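Local coordinates for glutathione S-transferase (Sulfitobacter, PDB 4GF0), which binds glutathione and probably transfers it to electrophilic substrates, as other members of the glutathione transferase family do, at residues I19-A24 against D73-I78. Residues are numbered along the deposited sequence; the frame is centred on the assembly and turned at random.
Sequences IAIEEA and DYVAAI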
ATOM      1  N   ILE A  19      12.854   9.172  -7.138  1.00 12.83           N
ATOM      2  CA  ILE A  19      14.127   8.712  -6.599  1.00 12.52           C
ATOM      3  C   ILE A  19      14.476   7.334  -7.159  1.00 12.85           C
ATOM      4  O   ILE A  19      15.614   7.096  -7.563  1.00 11.82           O
ATOM      5  CB  ILE A  19      14.090   8.683  -5.078  1.00 11.83           C
ATOM      6  CG1 ILE A  19      14.045  10.124  -4.570  1.00 12.28           C
ATOM      7  CG2 ILE A  19      15.335   7.969  -4.509  1.00 13.63           C
ATOM      8  CD1 ILE A  19      13.719  10.247  -3.062  1.00 13.64           C
ATOM      9  N   ALA A  20      13.500   6.433  -7.197  1.00 11.21           N
ATOM     10  CA  ALA A  20      13.745   5.100  -7.734  1.00 13.80           C
ATOM     11  C   ALA A  20      14.112   5.133  -9.212  1.00 11.16           C
ATOM     12  O   ALA A  20      14.988   4.384  -9.654  1.00 10.90           O
ATOM     13  CB  ALA A  20      12.546   4.191  -7.500  1.00  9.22           C
ATOM     14  N   ILE A  21      13.446   5.996  -9.978  1.00  9.38           N
ATOM     15  CA  ILE A  21      13.741   6.097 -11.399  1.00  9.50           C
ATOM     16  C   ILE A  21      15.165   6.606 -11.593  1.00 12.78           C
ATOM     17  O   ILE A  21      15.885   6.139 -12.477  1.00 13.73           O
ATOM     18  CB  ILE A  21      12.745   7.008 -12.139  1.00 10.57           C
ATOM     19  CG1 ILE A  21      11.342   6.401 -12.044  1.00 10.73           C
ATOM     20  CG2 ILE A  21      13.130   7.088 -13.615  1.00 12.51           C
ATOM     21  CD1 ILE A  21      10.221   7.307 -12.556  1.00 14.62           C
ATOM     22  N   GLU A  22      15.579   7.553 -10.753  1.00 11.77           N
ATOM     23  CA  GLU A  22      16.957   8.033 -10.800  1.00 13.87           C
ATOM     24  C   GLU A  22      17.953   6.923 -10.465  1.00 13.72           C
ATOM     25  O   GLU A  22      19.004   6.806 -11.106  1.00 14.40           O
ATOM     26  CB  GLU A  22      17.161   9.213  -9.839  1.00 15.01           C
ATOM     27  CG  GLU A  22      16.278  10.422 -10.118  1.00 15.34           C
ATOM     28  CD  GLU A  22      16.774  11.284 -11.263  1.00 24.29           C
ATOM     29  OE1 GLU A  22      17.840  10.974 -11.847  1.00 25.94           O
ATOM     30  OE2 GLU A  22      16.096  12.290 -11.579  1.00 21.74           O
ATOM     31  N   GLU A  23      17.634   6.112  -9.460  1.00 12.68           N
ATOM     32  CA  GLU A  23      18.509   5.005  -9.076  1.00 11.81           C
ATOM     33  C   GLU A  23      18.629   4.021 -10.232  1.00 16.06           C
ATOM     34  O   GLU A  23      19.680   3.418 -10.431  1.00 16.41           O
ATOM     35  CB  GLU A  23      17.970   4.270  -7.841  1.00 14.43           C
ATOM     36  CG  GLU A  23      18.088   5.021  -6.535  1.00 14.32           C
ATOM     37  CD  GLU A  23      19.511   5.013  -5.984  1.00 16.38           C
ATOM     38  OE1 GLU A  23      20.274   4.063  -6.292  1.00 17.16           O
ATOM     39  OE2 GLU A  23      19.869   5.954  -5.236  1.00 17.22           O
ATOM     40  N   ALA A  24      17.549   3.879 -10.994  1.00 13.42           N
ATOM     41  CA  ALA A  24      17.494   2.952 -12.127  1.00 15.35           C
ATOM     42  C   ALA A  24      18.224   3.485 -13.359  1.00 16.98           C
ATOM     43  O   ALA A  24      18.378   2.765 -14.361  1.00 16.57           O
ATOM     44  CB  ALA A  24      16.049   2.644 -12.476  1.00 16.92           C
ATOM     45  N   ASP A  73       7.799  -1.128  -7.446  1.00  7.57           N
ATOM     46  CA  ASP A  73       8.055  -2.473  -7.967  1.00  8.28           C
ATOM     47  C   ASP A  73       8.125  -2.484  -9.495  1.00 10.74           C
ATOM     48  O   ASP A  73       8.897  -3.239 -10.080  1.00  9.23           O
ATOM     49  CB  ASP A  73       7.015  -3.487  -7.447  1.00 11.80           C
ATOM     50  CG  ASP A  73       7.602  -4.441  -6.419  1.00 16.28           C
ATOM     51  OD1 ASP A  73       8.691  -5.001  -6.682  1.00 14.87           O
ATOM     52  OD2 ASP A  73       6.991  -4.619  -5.340  1.00 17.46           O
ATOM     53  N   TYR A  74       7.331  -1.640 -10.149  1.00  8.02           N
ATOM     54  CA  TYR A  74       7.397  -1.549 -11.607  1.00 10.08           C
ATOM     55  C   TYR A  74       8.770  -1.060 -12.092  1.00  9.65           C
ATOM     56  O   TYR A  74       9.371  -1.637 -13.013  1.00  9.11           O
ATOM     57  CB  TYR A  74       6.269  -0.659 -12.167  1.00  9.45           C
ATOM     58  CG  TYR A  74       6.344  -0.600 -13.673  1.00  9.04           C
ATOM     59  CD1 TYR A  74       5.836  -1.629 -14.443  1.00  8.76           C
ATOM     60  CD2 TYR A  74       6.950   0.467 -14.319  1.00 11.30           C
ATOM     61  CE1 TYR A  74       5.925  -1.602 -15.832  1.00 11.93           C
ATOM     62  CE2 TYR A  74       7.056   0.495 -15.710  1.00 11.87           C
ATOM     63  CZ  TYR A  74       6.535  -0.532 -16.449  1.00 13.25           C
ATOM     64  OH  TYR A  74       6.641  -0.522 -17.824  1.00 12.46           O
ATOM     65  N   VAL A  75       9.273  -0.001 -11.468  1.00  9.62           N
ATOM     66  CA  VAL A  75      10.587   0.526 -11.821  1.00  9.43           C
ATOM     67  C   VAL A  75      11.669  -0.534 -11.664  1.00  8.48           C
ATOM     68  O   VAL A  75      12.531  -0.695 -12.526  1.00 11.33           O
ATOM     69  CB  VAL A  75      10.931   1.776 -11.006  1.00 10.41           C
ATOM     70  CG1 VAL A  75      12.406   2.173 -11.254  1.00 10.67           C
ATOM     71  CG2 VAL A  75       9.998   2.901 -11.427  1.00 13.69           C
ATOM     72  N   ALA A  76      11.608  -1.278 -10.567  1.00  9.78           N
ATOM     73  CA  ALA A  76      12.574  -2.345 -10.350  1.00 10.19           C
ATOM     74  C   ALA A  76      12.468  -3.408 -11.435  1.00 11.96           C
ATOM     75  O   ALA A  76      13.484  -3.942 -11.902  1.00 11.19           O
ATOM     76  CB  ALA A  76      12.363  -2.960  -8.969  1.00 10.84           C
ATOM     77  N   ALA A  77      11.239  -3.689 -11.862  1.00 12.18           N
ATOM     78  CA  ALA A  77      10.988  -4.758 -12.826  1.00 10.88           C
ATOM     79  C   ALA A  77      11.530  -4.392 -14.202  1.00 12.74           C
ATOM     80  O   ALA A  77      11.979  -5.263 -14.951  1.00 15.91           O
ATOM     81  CB  ALA A  77       9.491  -5.050 -12.920  1.00 10.99           C
ATOM     82  N   ILE A  78      11.481  -3.105 -14.544  1.00 10.73           N
ATOM     83  CA  ILE A  78      12.008  -2.662 -15.845  1.00  9.26           C
ATOM     84  C   ILE A  78      13.478  -2.251 -15.818  1.00 14.21           C
ATOM     85  O   ILE A  78      14.074  -1.973 -16.858  1.00 15.15           O
ATOM     86  CB  ILE A  78      11.166  -1.531 -16.473  1.00 14.34           C
ATOM     87  CG1 ILE A  78      11.160  -0.297 -15.564  1.00 16.34           C
ATOM     88  CG2 ILE A  78       9.746  -2.036 -16.771  1.00 18.71           C
ATOM     89  CD1 ILE A  78      10.549   0.949 -16.192  1.00 21.18           C
TER
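Val75 drives its two methyl groups into the patch formed by Ala20, Ile21 and Ala24, a compact example of how one branched residue joins two helices through small neighbours. CG1 lies anti to the backbone N (chi1 171°), which sends it between the two alanines, one helical turn apart. Val75 CG1 sits 3.9 Å from Ala24 CB and 4.3 Å from Ala20 CB. Val75 CG1 also merely packs against Ala20 O, at 3.8 Å; that oxygen accepts the helical bond from Ala24 N. The other branch, CG2, meets the flank of Ile21, with Ile21 CG1 3.8 Å from Val75 CG2; the side chains cross at about a right angle. The backbones come close, with Ile21 CA 6.4 Å from Val75 CA, consistent with the small alanines on this face. The side chains meeting here are all apolar, and three of the four touching residues are buried. The Val75 side chain lies about 13 Å from a bound glutathione. Between C-terminal helices 162-170 and 197-204, on which Ile19 packs, and the dimer interface, where Tyr74 touches Ala93 of the second subunit, helices 14-23 and 68-78 cover the same face of the thioredoxin-like sheet, as in the glutathione transferase fold.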